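Local structure of prenylcyclase (Actinoplanes teichomyceticus, 6IJ1) at residues 46-51 with 329-334; 195-200 with 243-248; 41-46 with 91-96. The protein probably acts as a prenyltransferase-related cyclase that works on an isoprenoid substrate. All coordinates share one frame; numbering follows the deposited sequence.

All three contacts are mainly buried and join parts of a fold consistent with an alpha/alpha barrel. Interactions 1 and 3 share helix 42-52 and Ala46: one links it to the C-terminal helix 327-341, the other to helix 91-104. Interaction 2 joins the N-terminal ends of helices 198-209 and 246-256, and meets interaction 1 where Phe247 packs on Thr332. The chemistry differs. Interaction 1 is apolar packing with one hydroxyl pair. Interaction 2 sets an aromatic group beside a water-bridged carboxylate. Interaction 3 pairs two indoles and includes partly exposed residues near a bound imidazole. Trp195 also touches Trp43, which connects interactions 2 and 3.

Interaction 1: residues 46-51 with 329-334; sequences AYVAGV and TTATVL
Tyr47 and Thr332 join helix 42-52 to the C-terminal helix 327-341. The helices run nearly parallel, with segment axes 9.3 Å apart at closest approach and 26° between them. This contact brings together an early and the last helix of the chain, consistent with closure of the inner ring of an alpha/alpha barrel of the terpenoid cyclase type.

The polar part is one hydroxyl pair. Tyr47 OH and Thr332 OG1 are hydrogen-bonded at 2.7 Å. OG1 lies in the plane of the phenol ring, at its edge. With CG anti to the backbone N (chi1 -176°), Tyr47 reaches across to the other helix and brings its hydroxyl to Thr332. Thr332 OG1 also bonds to His328 O one turn earlier, so this buried oxygen is gripped within its own helix as well.

The apolar part centres on Ala331. Its CB sits 4.0 Å from Tyr47 CE2. The same methyl lies 4.0 Å from Val51 CG2, and Val48 CG2 adds a looser touch. The small alanine lets the backbones come close: the CA atoms of Val48 and Ala331 are 5.7 Å apart.

Two ring contacts outside the pair help to fix the phenol. His328 stacks on Tyr47, and Trp96 meets it edge-to-face.

Val51 makes the contact one turn further along helix 42-52. Its two methyls both rest near the carbonyl oxygen of Ala331, with CG1 at 3.4 Å from Ala331 O. The same Val51 CG1 also touches Leu334 CB at 4.0 Å.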
ATOM      1  N   ALA A  46       4.723  -7.287   6.582  1.00 15.16           N
ATOM      2  CA  ALA A  46       4.424  -6.022   7.260  1.00 14.55           C
ATOM      3  C   ALA A  46       3.022  -5.527   6.905  1.00 14.45           C
ATOM      4  O   ALA A  46       2.278  -5.056   7.770  1.00 15.05           O
ATOM      5  CB  ALA A  46       5.454  -4.974   6.910  1.00 14.86           C
ATOM      6  N   TYR A  47       2.644  -5.613   5.621  1.00 13.83           N
ATOM      7  CA  TYR A  47       1.366  -5.058   5.187  1.00 12.71           C
ATOM      8  C   TYR A  47       0.198  -5.843   5.799  1.00 13.20           C
ATOM      9  O   TYR A  47      -0.771  -5.264   6.308  1.00 14.73           O
ATOM     10  CB  TYR A  47       1.340  -5.140   3.648  1.00 13.87           C
ATOM     11  CG  TYR A  47       0.101  -4.498   3.023  1.00 13.78           C
ATOM     12  CD1 TYR A  47       0.088  -3.124   2.855  1.00 15.38           C
ATOM     13  CD2 TYR A  47      -1.009  -5.254   2.647  1.00 15.65           C
ATOM     14  CE1 TYR A  47      -1.021  -2.495   2.335  1.00 16.54           C
ATOM     15  CE2 TYR A  47      -2.110  -4.637   2.063  1.00 14.62           C
ATOM     16  CZ  TYR A  47      -2.089  -3.263   1.898  1.00 15.19           C
ATOM     17  OH  TYR A  47      -3.166  -2.592   1.324  1.00 17.17           O
ATOM     18  N   VAL A  48       0.263  -7.165   5.741  1.00 14.59           N
ATOM     19  CA  VAL A  48      -0.814  -7.988   6.311  1.00 14.16           C
ATOM     20  C   VAL A  48      -0.894  -7.803   7.825  1.00 14.15           C
ATOM     21  O   VAL A  48      -1.980  -7.623   8.379  1.00 15.52           O
ATOM     22  CB  VAL A  48      -0.585  -9.471   5.943  1.00 14.90           C
ATOM     23  CG1 VAL A  48      -1.537 -10.389   6.702  1.00 16.77           C
ATOM     24  CG2 VAL A  48      -0.722  -9.648   4.367  1.00 16.07           C
ATOM     25  N   ALA A  49       0.282  -7.835   8.485  1.00 15.84           N
ATOM     26  CA  ALA A  49       0.327  -7.673   9.944  1.00 15.74           C
ATOM     27  C   ALA A  49      -0.285  -6.354  10.359  1.00 14.95           C
ATOM     28  O   ALA A  49      -1.008  -6.296  11.364  1.00 16.00           O
ATOM     29  CB  ALA A  49       1.776  -7.763  10.461  1.00 15.66           C
ATOM     30  N   GLY A  50      -0.029  -5.280   9.584  1.00 14.43           N
ATOM     31  CA  GLY A  50      -0.549  -3.968   9.976  1.00 15.59           C
ATOM     32  C   GLY A  50      -2.062  -3.920   9.973  1.00 16.78           C
ATOM     33  O   GLY A  50      -2.685  -3.255  10.805  1.00 18.15           O
ATOM     34  N   VAL A  51      -2.701  -4.646   9.052  1.00 15.71           N
ATOM     35  CA  VAL A  51      -4.166  -4.709   9.062  1.00 16.72           C
ATOM     36  C   VAL A  51      -4.642  -5.551  10.244  1.00 17.68           C
ATOM     37  O   VAL A  51      -5.563  -5.161  10.988  1.00 18.91           O
ATOM     38  CB  VAL A  51      -4.688  -5.268   7.717  1.00 16.72           C
ATOM     39  CG1 VAL A  51      -6.196  -5.484   7.804  1.00 18.56           C
ATOM     40  CG2 VAL A  51      -4.372  -4.280   6.580  1.00 16.45           C
ATOM     41  N   THR A 329      -4.893  -8.186  -1.447  1.00 12.68           N
ATOM     42  CA  THR A 329      -6.284  -7.733  -1.660  1.00 12.14           C
ATOM     43  C   THR A 329      -7.115  -7.959  -0.419  1.00 11.67           C
ATOM     44  O   THR A 329      -7.853  -7.080   0.015  1.00 13.16           O
ATOM     45  CB  THR A 329      -6.929  -8.494  -2.845  1.00 13.12           C
ATOM     46  OG1 THR A 329      -6.225  -8.239  -4.058  1.00 12.80           O
ATOM     47  CG2 THR A 329      -8.416  -8.078  -3.041  1.00 13.40           C
ATOM     48  N   THR A 330      -7.019  -9.139   0.177  1.00 13.30           N
ATOM     49  CA  THR A 330      -7.868  -9.431   1.323  1.00 12.41           C
ATOM     50  C   THR A 330      -7.533  -8.512   2.488  1.00 13.17           C
ATOM     51  O   THR A 330      -8.455  -8.015   3.148  1.00 14.24           O
ATOM     52  CB  THR A 330      -7.681 -10.908   1.690  1.00 14.05           C
ATOM     53  OG1 THR A 330      -8.113 -11.695   0.594  1.00 15.45           O
ATOM     54  CG2 THR A 330      -8.522 -11.254   2.941  1.00 14.75           C
ATOM     55  N   ALA A 331      -6.233  -8.279   2.728  1.00 14.46           N
ATOM     56  CA  ALA A 331      -5.892  -7.351   3.817  1.00 14.58           C
ATOM     57  C   ALA A 331      -6.457  -5.971   3.548  1.00 13.75           C
ATOM     58  O   ALA A 331      -6.995  -5.299   4.464  1.00 14.80           O
ATOM     59  CB  ALA A 331      -4.373  -7.288   4.016  1.00 14.94           C
ATOM     60  N   THR A 332      -6.310  -5.484   2.307  1.00 13.43           N
ATOM     61  CA  THR A 332      -6.845  -4.176   1.933  1.00 12.72           C
ATOM     62  C   THR A 332      -8.346  -4.086   2.174  1.00 13.19           C
ATOM     63  O   THR A 332      -8.852  -3.065   2.701  1.00 13.12           O
ATOM     64  CB  THR A 332      -6.509  -3.893   0.454  1.00 13.39           C
ATOM     65  OG1 THR A 332      -5.085  -4.072   0.241  1.00 13.55           O
ATOM     66  CG2 THR A 332      -6.898  -2.496   0.049  1.00 14.46           C
ATOM     67  N   VAL A 333      -9.089  -5.129   1.790  1.00 13.20           N
ATOM     68  CA  VAL A 333     -10.517  -5.148   1.984  1.00 13.10           C
ATOM     69  C   VAL A 333     -10.855  -5.167   3.471  1.00 14.53           C
ATOM     70  O   VAL A 333     -11.773  -4.462   3.900  1.00 14.15           O
ATOM     71  CB  VAL A 333     -11.127  -6.378   1.253  1.00 13.35           C
ATOM     72  CG1 VAL A 333     -12.615  -6.470   1.653  1.00 14.53           C
ATOM     73  CG2 VAL A 333     -10.973  -6.210  -0.306  1.00 14.66           C
ATOM     74  N   LEU A 334     -10.165  -5.992   4.267  1.00 14.05           N
ATOM     75  CA  LEU A 334     -10.480  -6.006   5.706  1.00 13.60           C
ATOM     76  C   LEU A 334     -10.265  -4.630   6.318  1.00 15.14           C
ATOM     77  O   LEU A 334     -11.058  -4.213   7.183  1.00 17.34           O
ATOM     78  CB  LEU A 334      -9.630  -7.045   6.435  1.00 14.76           C
ATOM     79  CG  LEU A 334      -9.953  -8.482   6.028  1.00 16.12           C
ATOM     80  CD1 LEU A 334      -8.987  -9.456   6.715  1.00 19.62           C
ATOM     81  CD2 LEU A 334     -11.411  -8.866   6.424  1.00 22.59           C
TER

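Interaction 2: residues 195-200 with 243-248; sequences WIDPEL and EGSPFA
A chi1 of -174° swings Phe247 CG away from its backbone N and carries the ring across to Trp195, Asp197 and Leu200. Asp197 has CG beside its backbone N (chi1 -59°), which turns its carboxylate toward the same ring. The contact joins the starts of two helices, 198-209 and 246-256, and includes an N-cap: Ser245 OG accepts from Ala248 N at 3.0 Å, an almost straight bond. In a fold consistent with an alpha/alpha barrel, these would probably be neighbouring inner helices, with helix 216-229 between them in the chain.

Phe247 CZ meets two apolar groups. Trp195 CZ3 lies 3.8 Å from it, and the two ring planes are 32° apart, an oblique pairing. Leu200 CD2 touches Phe247 CZ at 3.9 Å. Leu200 CG also covers one face of the Trp195 indole, off toward its rim, and so helps to hold the indole in place. His328 is a further ring neighbour of Trp195.

Ala248 CB packs against the carboxylate carbons of Asp197 and Glu199. The outer end of Glu199 is held by a salt bridge to Arg229.

Asp197 OD2 reaches the edge of the Phe247 ring in its plane, 3.5 Å from Phe247 CD2. A water spans the remaining polar gap. It donates to Asp197 OD2 at 2.6 Å and accepts from the capping hydroxyl, Ser245 OG, also at 2.6 Å.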
ATOM      1  N   TRP A 195       0.984   1.636  -9.086  1.00 13.84           N
ATOM      2  CA  TRP A 195      -0.339   1.009  -9.016  1.00 11.56           C
ATOM      3  C   TRP A 195      -1.199   1.509 -10.151  1.00 14.84           C
ATOM      4  O   TRP A 195      -1.173   2.684 -10.507  1.00 15.31           O
ATOM      5  CB  TRP A 195      -1.042   1.313  -7.667  1.00 12.38           C
ATOM      6  CG  TRP A 195      -0.202   0.796  -6.544  1.00 12.02           C
ATOM      7  CD1 TRP A 195       0.747   1.504  -5.821  1.00 13.12           C
ATOM      8  CD2 TRP A 195      -0.233  -0.532  -5.966  1.00 12.61           C
ATOM      9  NE1 TRP A 195       1.325   0.674  -4.865  1.00 13.60           N
ATOM     10  CE2 TRP A 195       0.729  -0.572  -4.923  1.00 13.48           C
ATOM     11  CE3 TRP A 195      -0.961  -1.706  -6.247  1.00 14.03           C
ATOM     12  CZ2 TRP A 195       0.988  -1.733  -4.191  1.00 14.42           C
ATOM     13  CZ3 TRP A 195      -0.714  -2.847  -5.498  1.00 14.58           C
ATOM     14  CH2 TRP A 195       0.242  -2.871  -4.479  1.00 15.71           C
ATOM     15  N   ILE A 196      -1.986   0.578 -10.721  1.00 13.20           N
ATOM     16  CA  ILE A 196      -2.947   0.905 -11.771  1.00 16.52           C
ATOM     17  C   ILE A 196      -4.080   1.793 -11.243  1.00 15.29           C
ATOM     18  O   ILE A 196      -4.586   2.644 -11.967  1.00 16.58           O
ATOM     19  CB  ILE A 196      -3.505  -0.429 -12.318  1.00 18.82           C
ATOM     20  CG1 ILE A 196      -2.404  -1.117 -13.124  1.00 21.48           C
ATOM     21  CG2 ILE A 196      -4.768  -0.187 -13.115  1.00 21.95           C
ATOM     22  CD1 ILE A 196      -2.063  -0.391 -14.418  1.00 25.49           C
ATOM     23  N   ASP A 197      -4.488   1.589 -10.004  1.00 13.76           N
ATOM     24  CA  ASP A 197      -5.672   2.221  -9.442  1.00 13.75           C
ATOM     25  C   ASP A 197      -5.261   3.455  -8.641  1.00 15.14           C
ATOM     26  O   ASP A 197      -4.626   3.295  -7.604  1.00 15.43           O
ATOM     27  CB  ASP A 197      -6.417   1.244  -8.533  1.00 14.33           C
ATOM     28  CG  ASP A 197      -6.855  -0.015  -9.274  1.00 15.60           C
ATOM     29  OD1 ASP A 197      -7.517   0.095 -10.339  1.00 16.82           O
ATOM     30  OD2 ASP A 197      -6.553  -1.128  -8.788  1.00 15.72           O
ATOM     31  N   PRO A 198      -5.644   4.664  -9.048  1.00 14.50           N
ATOM     32  CA  PRO A 198      -5.342   5.850  -8.231  1.00 14.79           C
ATOM     33  C   PRO A 198      -6.084   5.838  -6.918  1.00 14.40           C
ATOM     34  O   PRO A 198      -5.722   6.633  -6.024  1.00 15.33           O
ATOM     35  CB  PRO A 198      -5.792   7.008  -9.121  1.00 17.78           C
ATOM     36  CG  PRO A 198      -6.882   6.421  -9.987  1.00 19.73           C
ATOM     37  CD  PRO A 198      -6.347   5.000 -10.286  1.00 15.44           C
ATOM     38  N   GLU A 199      -7.090   4.962  -6.757  1.00 13.62           N
ATOM     39  CA  GLU A 199      -7.660   4.798  -5.428  1.00 14.18           C
ATOM     40  C   GLU A 199      -6.612   4.428  -4.382  1.00 14.16           C
ATOM     41  O   GLU A 199      -6.808   4.720  -3.203  1.00 14.60           O
ATOM     42  CB  GLU A 199      -8.745   3.709  -5.457  1.00 14.19           C
ATOM     43  CG  GLU A 199     -10.026   4.082  -6.296  1.00 14.63           C
ATOM     44  CD  GLU A 199      -9.860   3.915  -7.796  1.00 15.99           C
ATOM     45  OE1 GLU A 199      -8.779   3.573  -8.313  1.00 16.69           O
ATOM     46  OE2 GLU A 199     -10.871   4.210  -8.495  1.00 19.41           O
ATOM     47  N   LEU A 200      -5.538   3.718  -4.757  1.00 13.60           N
ATOM     48  CA  LEU A 200      -4.549   3.328  -3.768  1.00 12.70           C
ATOM     49  C   LEU A 200      -3.807   4.536  -3.237  1.00 13.42           C
ATOM     50  O   LEU A 200      -3.788   4.730  -2.008  1.00 13.03           O
ATOM     51  CB  LEU A 200      -3.616   2.286  -4.408  1.00 12.99           C
ATOM     52  CG  LEU A 200      -2.430   1.758  -3.601  1.00 14.78           C
ATOM     53  CD1 LEU A 200      -1.213   2.813  -3.385  1.00 15.43           C
ATOM     54  CD2 LEU A 200      -2.877   1.166  -2.282  1.00 14.26           C
ATOM     55  N   GLU A 243     -16.168  -6.159 -13.558  1.00 14.70           N
ATOM     56  CA  GLU A 243     -17.282  -6.567 -12.672  1.00 15.70           C
ATOM     57  C   GLU A 243     -17.190  -5.795 -11.352  1.00 17.05           C
ATOM     58  O   GLU A 243     -18.144  -5.818 -10.587  1.00 18.25           O
ATOM     59  CB  GLU A 243     -17.253  -8.076 -12.417  1.00 30.00           C
ATOM     60  CG  GLU A 243     -15.975  -8.570 -11.757  1.00 30.00           C
ATOM     61  CD  GLU A 243     -14.953  -9.058 -12.765  1.00 30.00           C
ATOM     62  OE1 GLU A 243     -14.802 -10.288 -12.915  1.00 30.00           O
ATOM     63  OE2 GLU A 243     -14.296  -8.210 -13.406  1.00 30.00           O
ATOM     64  N   GLY A 244     -16.080  -5.184 -11.096  1.00 15.07           N
ATOM     65  CA  GLY A 244     -15.822  -4.479  -9.836  1.00 15.94           C
ATOM     66  C   GLY A 244     -14.522  -4.993  -9.255  1.00 14.31           C
ATOM     67  O   GLY A 244     -14.325  -6.205  -9.248  1.00 14.68           O
ATOM     68  N   SER A 245     -13.649  -4.075  -8.853  1.00 13.33           N
ATOM     69  CA  SER A 245     -12.345  -4.447  -8.262  1.00 11.57           C
ATOM     70  C   SER A 245     -12.475  -4.425  -6.740  1.00 12.22           C
ATOM     71  O   SER A 245     -12.778  -3.383  -6.210  1.00 13.43           O
ATOM     72  CB  SER A 245     -11.284  -3.475  -8.706  1.00 12.46           C
ATOM     73  OG  SER A 245     -10.127  -3.584  -7.895  1.00 12.87           O
ATOM     74  N   PRO A 246     -12.338  -5.556  -6.030  1.00 11.48           N
ATOM     75  CA  PRO A 246     -12.389  -5.518  -4.578  1.00 12.62           C
ATOM     76  C   PRO A 246     -11.327  -4.539  -4.059  1.00 12.77           C
ATOM     77  O   PRO A 246     -11.612  -3.800  -3.167  1.00 13.64           O
ATOM     78  CB  PRO A 246     -12.063  -6.964  -4.184  1.00 13.16           C
ATOM     79  CG  PRO A 246     -12.538  -7.774  -5.362  1.00 14.78           C
ATOM     80  CD  PRO A 246     -12.228  -6.911  -6.567  1.00 13.69           C
ATOM     81  N   PHE A 247     -10.136  -4.547  -4.656  1.00 12.09           N
ATOM     82  CA  PHE A 247      -9.079  -3.629  -4.188  1.00 12.23           C
ATOM     83  C   PHE A 247      -9.504  -2.172  -4.346  1.00 13.20           C
ATOM     84  O   PHE A 247      -9.438  -1.378  -3.379  1.00 13.29           O
ATOM     85  CB  PHE A 247      -7.842  -3.966  -5.042  1.00 12.75           C
ATOM     86  CG  PHE A 247      -6.576  -3.264  -4.665  1.00 11.78           C
ATOM     87  CD1 PHE A 247      -5.925  -3.586  -3.466  1.00 12.86           C
ATOM     88  CD2 PHE A 247      -6.023  -2.345  -5.517  1.00 11.74           C
ATOM     89  CE1 PHE A 247      -4.670  -2.989  -3.179  1.00 13.40           C
ATOM     90  CE2 PHE A 247      -4.746  -1.726  -5.236  1.00 11.55           C
ATOM     91  CZ  PHE A 247      -4.106  -2.068  -4.062  1.00 12.45           C
ATOM     92  N   ALA A 248      -9.917  -1.789  -5.561  1.00 12.93           N
ATOM     93  CA  ALA A 248     -10.246  -0.377  -5.781  1.00 11.79           C
ATOM     94  C   ALA A 248     -11.485   0.023  -5.006  1.00 13.38           C
ATOM     95  O   ALA A 248     -11.603   1.199  -4.592  1.00 13.41           O
ATOM     96  CB  ALA A 248     -10.438  -0.107  -7.270  1.00 14.27           C
TER
HETATM   97  O   HOH W   1      -7.825  -3.388  -9.181  1.00 13.14           O

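Interaction 3: residues 41-46 with 91-96; sequences DDWITA and ADSTGW
Trp43 and Trp96 carry this contact with their indoles side by side, pointing the same way. The closest atoms are the two CD1 carbons, Trp43 CD1 and Trp96 CD1, 3.5 Å apart. The five-membered rings meet obliquely, with planes at 41°. Beside them, Ala46 CB touches Trp96 CB at 3.8 Å. Ser93 adds a third touch, its OG lying 3.5 Å from Trp43 CB.

The next shell fixes these groups. Trp96 NE1 donates to Asp92 OD2, one turn back on the same helix, at 3.0 Å and with an N-H...O angle of 147°. The acceptor lies in the indole plane, but the N-H comes from above the carboxylate plane. Trp96 CG stands beside its backbone N (chi1 -65°), which lets the indole lie back along the helix toward Asp92. With an alanine at Trp96, Asp92 OD2 would probably lose its indole donor and a gap would open beside Trp43 CD1. Trp43 has Ile44 CD1 over the centre of one face, 3.8 Å above the plane. Ser93 OG is hydrogen-bonded to Asp90, so its hydroxyl is already engaged.

A water ties the backbones together. It donates to Ala46 O and to Trp96 O, each at 2.8 Å.

Further out, Tyr34 and His328 meet the Trp43 ring. A bound imidazole, probably from the crystallisation liquor, lies about 4 Å from the Trp96 side chain. Helices 42-52 and 91-104 run roughly parallel here. Such neighbouring inner helices with clustered aromatic side chains are consistent with the wall of the central pocket in an alpha/alpha barrel of the terpenoid cyclase type.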
ATOM      1  N   ASP A  41       8.423 -11.234   0.909  1.00 16.84           N
ATOM      2  CA  ASP A  41       8.244 -11.667   2.317  1.00 17.34           C
ATOM      3  C   ASP A  41       8.079 -10.452   3.241  1.00 15.95           C
ATOM      4  O   ASP A  41       7.013 -10.303   3.798  1.00 17.76           O
ATOM      5  CB  ASP A  41       9.332 -12.631   2.803  1.00 18.27           C
ATOM      6  CG  ASP A  41      10.750 -12.272   2.401  1.00 23.99           C
ATOM      7  OD1 ASP A  41      11.025 -11.103   2.145  1.00 22.91           O
ATOM      8  OD2 ASP A  41      11.570 -13.188   2.375  1.00 32.52           O
ATOM      9  N   ASP A  42       9.103  -9.609   3.359  1.00 18.02           N
ATOM     10  CA  ASP A  42       9.067  -8.479   4.331  1.00 17.16           C
ATOM     11  C   ASP A  42       7.922  -7.498   4.045  1.00 15.21           C
ATOM     12  O   ASP A  42       7.184  -7.174   4.962  1.00 16.12           O
ATOM     13  CB  ASP A  42      10.439  -7.815   4.443  1.00 20.45           C
ATOM     14  CG  ASP A  42      11.487  -8.763   4.998  1.00 23.58           C
ATOM     15  OD1 ASP A  42      11.112  -9.816   5.490  1.00 29.80           O
ATOM     16  OD2 ASP A  42      12.654  -8.421   4.933  1.00 35.38           O
ATOM     17  N   TRP A  43       7.821  -7.014   2.815  1.00 15.43           N
ATOM     18  CA  TRP A  43       6.755  -6.076   2.471  1.00 15.08           C
ATOM     19  C   TRP A  43       5.395  -6.667   2.801  1.00 13.99           C
ATOM     20  O   TRP A  43       4.589  -6.075   3.536  1.00 14.45           O
ATOM     21  CB  TRP A  43       6.876  -5.693   0.998  1.00 14.75           C
ATOM     22  CG  TRP A  43       5.620  -5.058   0.454  1.00 14.29           C
ATOM     23  CD1 TRP A  43       4.811  -4.093   1.056  1.00 17.37           C
ATOM     24  CD2 TRP A  43       5.019  -5.323  -0.823  1.00 15.54           C
ATOM     25  NE1 TRP A  43       3.771  -3.758   0.207  1.00 16.69           N
ATOM     26  CE2 TRP A  43       3.886  -4.506  -0.943  1.00 15.60           C
ATOM     27  CE3 TRP A  43       5.345  -6.199  -1.874  1.00 17.90           C
ATOM     28  CZ2 TRP A  43       3.046  -4.520  -2.080  1.00 16.42           C
ATOM     29  CZ3 TRP A  43       4.531  -6.197  -3.020  1.00 18.09           C
ATOM     30  CH2 TRP A  43       3.378  -5.388  -3.109  1.00 16.62           C
ATOM     31  N   ILE A  44       5.101  -7.869   2.276  1.00 14.60           N
ATOM     32  CA  ILE A  44       3.765  -8.430   2.463  1.00 13.13           C
ATOM     33  C   ILE A  44       3.507  -8.796   3.915  1.00 14.15           C
ATOM     34  O   ILE A  44       2.391  -8.628   4.404  1.00 15.07           O
ATOM     35  CB  ILE A  44       3.597  -9.656   1.525  1.00 14.00           C
ATOM     36  CG1 ILE A  44       3.566  -9.156   0.076  1.00 15.19           C
ATOM     37  CG2 ILE A  44       2.344 -10.473   1.823  1.00 15.39           C
ATOM     38  CD1 ILE A  44       2.335  -8.233  -0.262  1.00 16.92           C
ATOM     39  N   THR A  45       4.518  -9.340   4.618  1.00 16.11           N
ATOM     40  CA  THR A  45       4.334  -9.629   6.033  1.00 15.39           C
ATOM     41  C   THR A  45       3.969  -8.370   6.808  1.00 13.15           C
ATOM     42  O   THR A  45       3.055  -8.402   7.628  1.00 14.67           O
ATOM     43  CB  THR A  45       5.632 -10.251   6.567  1.00 16.38           C
ATOM     44  OG1 THR A  45       5.819 -11.550   5.966  1.00 17.77           O
ATOM     45  CG2 THR A  45       5.578 -10.440   8.079  1.00 17.81           C
ATOM     46  N   ALA A  46       4.723  -7.287   6.582  1.00 15.16           N
ATOM     47  CA  ALA A  46       4.424  -6.022   7.260  1.00 14.55           C
ATOM     48  C   ALA A  46       3.022  -5.527   6.905  1.00 14.45           C
ATOM     49  O   ALA A  46       2.278  -5.056   7.770  1.00 15.05           O
ATOM     50  CB  ALA A  46       5.454  -4.974   6.910  1.00 14.86           C
ATOM     51  N   ALA A  91      12.051   2.316   0.121  1.00 13.26           N
ATOM     52  CA  ALA A  91      11.339   3.162   1.105  1.00 13.12           C
ATOM     53  C   ALA A  91       9.948   2.674   1.393  1.00 14.81           C
ATOM     54  O   ALA A  91       9.437   2.889   2.499  1.00 14.61           O
ATOM     55  CB  ALA A  91      11.254   4.607   0.584  1.00 14.27           C
ATOM     56  N   ASP A  92       9.258   2.061   0.414  1.00 14.08           N
ATOM     57  CA  ASP A  92       7.890   1.642   0.724  1.00 12.94           C
ATOM     58  C   ASP A  92       7.880   0.459   1.702  1.00 13.50           C
ATOM     59  O   ASP A  92       7.193   0.502   2.717  1.00 14.03           O
ATOM     60  CB  ASP A  92       7.159   1.289  -0.587  1.00 13.58           C
ATOM     61  CG  ASP A  92       5.650   1.259  -0.414  1.00 15.38           C
ATOM     62  OD1 ASP A  92       5.080   2.245   0.099  1.00 16.57           O
ATOM     63  OD2 ASP A  92       5.037   0.199  -0.713  1.00 17.52           O
ATOM     64  N   SER A  93       8.638  -0.607   1.420  1.00 12.95           N
ATOM     65  CA  SER A  93       8.707  -1.735   2.340  1.00 13.48           C
ATOM     66  C   SER A  93       9.148  -1.282   3.753  1.00 13.06           C
ATOM     67  O   SER A  93       8.557  -1.678   4.768  1.00 14.81           O
ATOM     68  CB  SER A  93       9.707  -2.811   1.821  1.00 16.61           C
ATOM     69  OG  SER A  93       9.305  -3.239   0.514  1.00 18.33           O
ATOM     70  N   THR A  94      10.167  -0.407   3.805  1.00 14.40           N
ATOM     71  CA  THR A  94      10.630   0.120   5.083  1.00 15.24           C
ATOM     72  C   THR A  94       9.500   0.858   5.778  1.00 14.22           C
ATOM     73  O   THR A  94       9.283   0.686   6.977  1.00 14.98           O
ATOM     74  CB  THR A  94      11.798   1.036   4.832  1.00 13.56           C
ATOM     75  OG1 THR A  94      12.836   0.246   4.167  1.00 15.52           O
ATOM     76  CG2 THR A  94      12.334   1.665   6.103  1.00 15.28           C
ATOM     77  N   GLY A  95       8.759   1.656   5.012  1.00 13.70           N
ATOM     78  CA  GLY A  95       7.639   2.390   5.616  1.00 13.37           C
ATOM     79  C   GLY A  95       6.570   1.469   6.174  1.00 13.18           C
ATOM     80  O   GLY A  95       6.013   1.742   7.255  1.00 14.77           O
ATOM     81  N   TRP A  96       6.255   0.351   5.502  1.00 12.97           N
ATOM     82  CA  TRP A  96       5.268  -0.562   6.067  1.00 12.57           C
ATOM     83  C   TRP A  96       5.742  -1.201   7.381  1.00 13.55           C
ATOM     84  O   TRP A  96       4.920  -1.443   8.257  1.00 14.09           O
ATOM     85  CB  TRP A  96       4.836  -1.695   5.089  1.00 14.37           C
ATOM     86  CG  TRP A  96       4.113  -1.140   3.901  1.00 14.16           C
ATOM     87  CD1 TRP A  96       4.588  -1.006   2.618  1.00 14.45           C
ATOM     88  CD2 TRP A  96       2.800  -0.604   3.906  1.00 11.89           C
ATOM     89  NE1 TRP A  96       3.641  -0.376   1.826  1.00 13.54           N
ATOM     90  CE2 TRP A  96       2.544  -0.093   2.598  1.00 12.47           C
ATOM     91  CE3 TRP A  96       1.827  -0.471   4.905  1.00 13.67           C
ATOM     92  CZ2 TRP A  96       1.348   0.523   2.262  1.00 13.50           C
ATOM     93  CZ3 TRP A  96       0.611   0.154   4.584  1.00 13.41           C
ATOM     94  CH2 TRP A  96       0.403   0.658   3.256  1.00 13.63           C
TER
HETATM   95  O   HOH W   2       2.286  -2.249   8.096  1.00 16.15           O